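Local coordinates for protein hydrogenase maturation protease HycI (Thermococcus kodakarensis KOD1, PDB 5ZBY) that probably acts as an endopeptidase that trims the C-terminus of a [NiFe] hydrogenase subunit during its maturation, at residues 10-15 with 66-71; 70-75 with 107-112. All blocks are in the same frame, centred on the assembly; numbering follows the deposited sequence.

Overall arrangement
Both contacts use strand 69-75, a central strand of the five-stranded mixed sheet, and their centres lie about 12 Å apart. Interaction 1 comes at the start of that strand, where 69-70 pair in parallel with 14-15 of the neighbouring strand 14-18 and the preceding loops cross. Interaction 2 follows further along the chain: 70-75 meets 107-112, part of helix 105-116, which packs against one face of the sheet. V70 and V71 lie in the segments of both, but only V70 touches partners in both contacts. One contact thus joins neighbouring strands through backbone bonds, the other covers one face with a helix, two elements of the layered alpha/beta fold of this maturation protease.

Interaction 1 of 2, residues 10-15 with 66-71; sequences GKTRIV and KPDLVV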
loop_
_atom_site.group_PDB
_atom_site.type_symbol
_atom_site.label_atom_id
_atom_site.label_comp_id
_atom_site.label_asym_id
_atom_site.label_seq_id
_atom_site.Cartn_x
_atom_site.Cartn_y
_atom_site.Cartn_z
ATOM N N GLY A 10 -10.371 2.295 15.148
ATOM C CA GLY A 10 -11.750 2.524 14.846
ATOM C C GLY A 10 -12.231 1.926 13.555
ATOM O O GLY A 10 -13.395 2.042 13.215
ATOM N N LYS A 11 -11.326 1.324 12.787
ATOM C CA LYS A 11 -11.696 0.832 11.482
ATOM C C LYS A 11 -11.936 -0.651 11.499
ATOM O O LYS A 11 -11.040 -1.432 11.836
ATOM C CB LYS A 11 -10.586 1.162 10.480
ATOM C CG LYS A 11 -10.247 2.611 10.427
ATOM C CD LYS A 11 -11.377 3.404 9.889
ATOM C CE LYS A 11 -10.968 4.842 9.721
ATOM N NZ LYS A 11 -10.694 5.501 11.021
ATOM N N THR A 12 -13.160 -1.065 11.157
ATOM C CA THR A 12 -13.458 -2.497 11.207
ATOM C C THR A 12 -13.135 -3.246 9.922
ATOM O O THR A 12 -12.432 -4.255 9.952
ATOM C CB THR A 12 -14.913 -2.733 11.536
ATOM O OG1 THR A 12 -15.166 -2.146 12.814
ATOM C CG2 THR A 12 -15.210 -4.251 11.564
ATOM N N ARG A 13 -13.660 -2.758 8.801
ATOM C CA ARG A 13 -13.453 -3.467 7.552
ATOM C C ARG A 13 -12.277 -2.786 6.825
ATOM O O ARG A 13 -12.357 -1.606 6.500
ATOM C CB ARG A 13 -14.711 -3.473 6.684
ATOM C CG ARG A 13 -15.942 -4.209 7.331
ATOM C CD ARG A 13 -17.042 -4.271 6.295
ATOM N NE ARG A 13 -16.747 -5.094 5.157
ATOM C CZ ARG A 13 -16.762 -6.411 5.177
ATOM N NH1 ARG A 13 -17.104 -7.077 6.300
ATOM N NH2 ARG A 13 -16.499 -7.071 4.062
ATOM N N ILE A 14 -11.254 -3.572 6.496
ATOM C CA ILE A 14 -9.998 -2.999 5.990
ATOM C C ILE A 14 -9.636 -3.690 4.696
ATOM O O ILE A 14 -9.730 -4.939 4.603
ATOM C CB ILE A 14 -8.916 -3.177 7.014
ATOM C CG1 ILE A 14 -9.305 -2.392 8.272
ATOM C CG2 ILE A 14 -7.561 -2.581 6.497
ATOM C CD1 ILE A 14 -8.468 -2.646 9.416
ATOM N N VAL A 15 -9.238 -2.911 3.688
ATOM C CA VAL A 15 -8.680 -3.510 2.493
ATOM C C VAL A 15 -7.242 -3.044 2.441
ATOM O O VAL A 15 -6.987 -1.847 2.598
ATOM C CB VAL A 15 -9.465 -3.112 1.214
ATOM C CG1 VAL A 15 -8.853 -3.798 -0.030
ATOM C CG2 VAL A 15 -10.977 -3.480 1.335
ATOM N N LYS A 66 -17.006 -3.075 1.034
ATOM C CA LYS A 66 -17.484 -2.089 1.982
ATOM C C LYS A 66 -16.482 -1.679 3.045
ATOM O O LYS A 66 -16.710 -1.883 4.198
ATOM C CB LYS A 66 -18.810 -2.504 2.612
ATOM C CG LYS A 66 -19.960 -2.413 1.651
ATOM C CD LYS A 66 -21.252 -2.876 2.279
ATOM C CE LYS A 66 -22.183 -1.735 2.605
ATOM N NZ LYS A 66 -21.987 -1.247 3.992
ATOM N N PRO A 67 -15.335 -1.149 2.623
ATOM C CA PRO A 67 -14.304 -0.854 3.595
ATOM C C PRO A 67 -14.604 0.390 4.441
ATOM O O PRO A 67 -15.284 1.307 3.974
ATOM C CB PRO A 67 -13.043 -0.587 2.694
ATOM C CG PRO A 67 -13.671 -0.033 1.442
ATOM C CD PRO A 67 -14.954 -0.828 1.247
ATOM N N ASP A 68 -14.002 0.387 5.625
ATOM C CA ASP A 68 -13.899 1.539 6.503
ATOM C C ASP A 68 -12.573 2.233 6.218
ATOM O O ASP A 68 -12.479 3.456 6.349
ATOM C CB ASP A 68 -13.963 1.114 7.959
ATOM C CG ASP A 68 -15.322 0.484 8.317
ATOM O OD1 ASP A 68 -16.343 1.081 7.924
ATOM O OD2 ASP A 68 -15.312 -0.604 8.900
ATOM N N LEU A 69 -11.565 1.431 5.835
ATOM C CA LEU A 69 -10.199 1.931 5.549
ATOM C C LEU A 69 -9.640 1.146 4.381
ATOM O O LEU A 69 -9.740 -0.086 4.358
ATOM C CB LEU A 69 -9.280 1.745 6.747
ATOM C CG LEU A 69 -7.794 2.133 6.557
ATOM C CD1 LEU A 69 -7.670 3.629 6.313
ATOM C CD2 LEU A 69 -6.954 1.706 7.736
ATOM N N VAL A 70 -9.004 1.858 3.446
ATOM C CA VAL A 70 -8.246 1.230 2.369
ATOM C C VAL A 70 -6.811 1.706 2.516
ATOM O O VAL A 70 -6.582 2.913 2.644
ATOM C CB VAL A 70 -8.807 1.598 0.983
ATOM C CG1 VAL A 70 -7.931 0.923 -0.108
ATOM C CG2 VAL A 70 -10.300 1.130 0.877
ATOM N N VAL A 71 -5.877 0.764 2.567
ATOM C CA VAL A 71 -4.430 1.071 2.727
ATOM C C VAL A 71 -3.694 0.622 1.488
ATOM O O VAL A 71 -3.654 -0.583 1.235
ATOM C CB VAL A 71 -3.865 0.330 3.924
ATOM C CG1 VAL A 71 -2.404 0.635 4.144
ATOM C CG2 VAL A 71 -4.682 0.679 5.194
#
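The carbonyl oxygen of R13 is gripped by two consecutive backbone amides: D68 N at 2.7 Å and L69 N at 3.2 Å, the latter nearly in line with the C=O bond. D68 repays the bond with its side chain. Its OD2 takes R13 N at 2.7 Å, almost straight at 171° and on the anti side of the carboxylate, and more weakly T12 N. CG of D68 lies beside the backbone N, chi1 -64°, which turns the carboxylate toward these amides in the loop before strand 14-18, where a short acidic side chain can hold main-chain N-H groups. K66 O lies at the edge of the R13 guanidinium, in its plane, with R13 CD 3.2 Å from it; the hydrogen bond from NE goes to F65 O, and the F65 ring makes a cation-pi contact. The aliphatic part of K11 runs across L69 at about a right angle, CG 3.9 Å from L69 CB. The parallel pairing that L69 N to R13 O opens continues with V15 N to L69 O at 2.9 Å and V71 N to V15 O at 2.8 Å. Beta-branched I14, V15 and V71 suit this extended backbone, and V15 CG2 rests on P67 CB at 3.8 Å. The result is a parallel beta pairing at the start of two inner strands, characteristic of a three-layer alpha/beta sheet.

Interaction 2 of 2, residues 70-75 with 107-112; sequences VVFVDA and IVASYI
The ring of F72 meets helix 105-116 with its far end. I112 CD1 lies at the ring edge, in its plane, 3.7 Å from F72 CZ, the closest approach between the two segments. V108 CG1, 4.2 Å from the same CZ, and A109 CB, 4.5 Å from F72 CE1, come at the ring obliquely. F72 and I112 reach out from opposite directions and meet between 70-75 and 107-112, whose axes pass 11.0 Å apart. A long flat side chain suits the strand position: from CA to CZ it covers a little under half of that distance, and the side chain of I112 supplies much of the rest. The small A109 lets the helix backbone come near the ring, while branched V108 and I112 pack against its end.

The CB of F72 points toward the helix and so takes the ring off the sheet; the first torsion, -71°, fixes its lean, placing CG beside the backbone N and tilting the ring back along the strand toward V70. In I112 the extended second torsion of 168° carries CD1 on to the phenylalanine. Its other branch, CG2, turns to V70 and meets CG2 of that valine at 4.1 Å, the two side chains crossing at about a right angle. One isoleucine therefore touches two strand residues that lie two positions apart on the same face of the sheet. V108 and I112, four residues and about one turn apart, face the strand together.

Segments 70-75 and 107-112 run nearly antiparallel, at 168°. Within this buried layer, helix 59-64 lies beside the helix, V59 touching V108 and I62 touching both I112 and V70, while I120 of the adjacent strand 119-125 packs on F72 and A109.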
loop_
_atom_site.group_PDB
_atom_site.type_symbol
_atom_site.label_atom_id
_atom_site.label_comp_id
_atom_site.label_asym_id
_atom_site.label_seq_id
_atom_site.Cartn_x
_atom_site.Cartn_y
_atom_site.Cartn_z
ATOM N N VAL A 70 -9.004 1.858 3.446
ATOM C CA VAL A 70 -8.246 1.230 2.369
ATOM C C VAL A 70 -6.811 1.706 2.516
ATOM O O VAL A 70 -6.582 2.913 2.644
ATOM C CB VAL A 70 -8.807 1.598 0.983
ATOM C CG1 VAL A 70 -7.931 0.923 -0.108
ATOM C CG2 VAL A 70 -10.300 1.130 0.877
ATOM N N VAL A 71 -5.877 0.764 2.567
ATOM C CA VAL A 71 -4.430 1.071 2.727
ATOM C C VAL A 71 -3.694 0.622 1.488
ATOM O O VAL A 71 -3.654 -0.583 1.235
ATOM C CB VAL A 71 -3.865 0.330 3.924
ATOM C CG1 VAL A 71 -2.404 0.635 4.144
ATOM C CG2 VAL A 71 -4.682 0.679 5.194
ATOM N N PHE A 72 -3.132 1.562 0.732
ATOM C CA PHE A 72 -2.263 1.242 -0.401
ATOM C C PHE A 72 -0.860 1.152 0.112
ATOM O O PHE A 72 -0.481 1.934 0.974
ATOM C CB PHE A 72 -2.377 2.315 -1.489
ATOM C CG PHE A 72 -3.705 2.270 -2.192
ATOM C CD1 PHE A 72 -4.693 3.191 -1.914
ATOM C CD2 PHE A 72 -3.972 1.252 -3.099
ATOM C CE1 PHE A 72 -5.956 3.114 -2.562
ATOM C CE2 PHE A 72 -5.242 1.170 -3.722
ATOM C CZ PHE A 72 -6.199 2.105 -3.478
ATOM N N VAL A 73 -0.095 0.174 -0.354
ATOM C CA VAL A 73 1.287 0.016 0.116
ATOM C C VAL A 73 2.168 -0.015 -1.142
ATOM O O VAL A 73 1.908 -0.795 -2.055
ATOM C CB VAL A 73 1.485 -1.267 0.925
ATOM C CG1 VAL A 73 2.929 -1.416 1.390
ATOM C CG2 VAL A 73 0.488 -1.362 2.132
ATOM N N ASP A 74 3.161 0.867 -1.241
ATOM C CA ASP A 74 3.940 0.980 -2.496
ATOM C C ASP A 74 5.382 1.457 -2.153
ATOM O O ASP A 74 5.625 2.081 -1.129
ATOM C CB ASP A 74 3.260 1.987 -3.456
ATOM C CG ASP A 74 3.763 1.895 -4.902
ATOM O OD1 ASP A 74 4.458 0.912 -5.237
ATOM O OD2 ASP A 74 3.402 2.776 -5.693
ATOM N N ALA A 75 6.336 1.104 -3.001
ATOM C CA ALA A 75 7.605 1.803 -2.996
ATOM C C ALA A 75 7.443 3.220 -3.545
ATOM O O ALA A 75 7.043 3.399 -4.681
ATOM C CB ALA A 75 8.621 1.028 -3.871
ATOM N N ILE A 107 -6.455 9.638 -8.243
ATOM C CA ILE A 107 -7.701 9.404 -8.943
ATOM C C ILE A 107 -8.386 8.127 -8.485
ATOM O O ILE A 107 -9.540 8.124 -8.181
ATOM C CB ILE A 107 -7.472 9.269 -10.443
ATOM C CG1 ILE A 107 -6.736 10.479 -11.010
ATOM C CG2 ILE A 107 -8.776 9.044 -11.161
ATOM C CD1 ILE A 107 -7.337 11.799 -10.660
ATOM N N VAL A 108 -7.605 7.066 -8.382
ATOM C CA VAL A 108 -8.119 5.789 -7.858
ATOM C C VAL A 108 -8.709 5.959 -6.461
ATOM O O VAL A 108 -9.834 5.546 -6.203
ATOM C CB VAL A 108 -7.011 4.715 -7.853
ATOM C CG1 VAL A 108 -7.535 3.420 -7.210
ATOM C CG2 VAL A 108 -6.539 4.458 -9.279
ATOM N N ALA A 109 -7.940 6.545 -5.550
ATOM C CA ALA A 109 -8.337 6.761 -4.176
ATOM C C ALA A 109 -9.574 7.652 -4.042
ATOM O O ALA A 109 -10.429 7.397 -3.208
ATOM C CB ALA A 109 -7.125 7.379 -3.377
ATOM N N SER A 110 -9.637 8.713 -4.864
ATOM C CA SER A 110 -10.802 9.614 -4.849
ATOM C C SER A 110 -12.078 8.885 -5.295
ATOM O O SER A 110 -13.140 9.066 -4.713
ATOM C CB SER A 110 -10.576 10.823 -5.762
ATOM O OG SER A 110 -9.438 11.583 -5.317
ATOM N N TYR A 111 -11.949 8.094 -6.358
ATOM C CA TYR A 111 -13.111 7.274 -6.774
ATOM C C TYR A 111 -13.560 6.308 -5.676
ATOM O O TYR A 111 -14.754 6.246 -5.327
ATOM C CB TYR A 111 -12.756 6.512 -8.039
ATOM C CG TYR A 111 -13.852 5.591 -8.502
ATOM C CD1 TYR A 111 -14.941 6.087 -9.199
ATOM C CD2 TYR A 111 -13.793 4.234 -8.248
ATOM C CE1 TYR A 111 -15.954 5.256 -9.636
ATOM C CE2 TYR A 111 -14.822 3.380 -8.682
ATOM C CZ TYR A 111 -15.889 3.906 -9.382
ATOM O OH TYR A 111 -16.908 3.083 -9.825
ATOM N N ILE A 112 -12.621 5.547 -5.112
ATOM C CA ILE A 112 -12.984 4.623 -4.028
ATOM C C ILE A 112 -13.687 5.317 -2.847
ATOM O O ILE A 112 -14.742 4.853 -2.359
ATOM C CB ILE A 112 -11.740 3.851 -3.501
ATOM C CG1 ILE A 112 -11.164 2.974 -4.628
ATOM C CG2 ILE A 112 -12.136 3.080 -2.200
ATOM C CD1 ILE A 112 -9.781 2.361 -4.361
#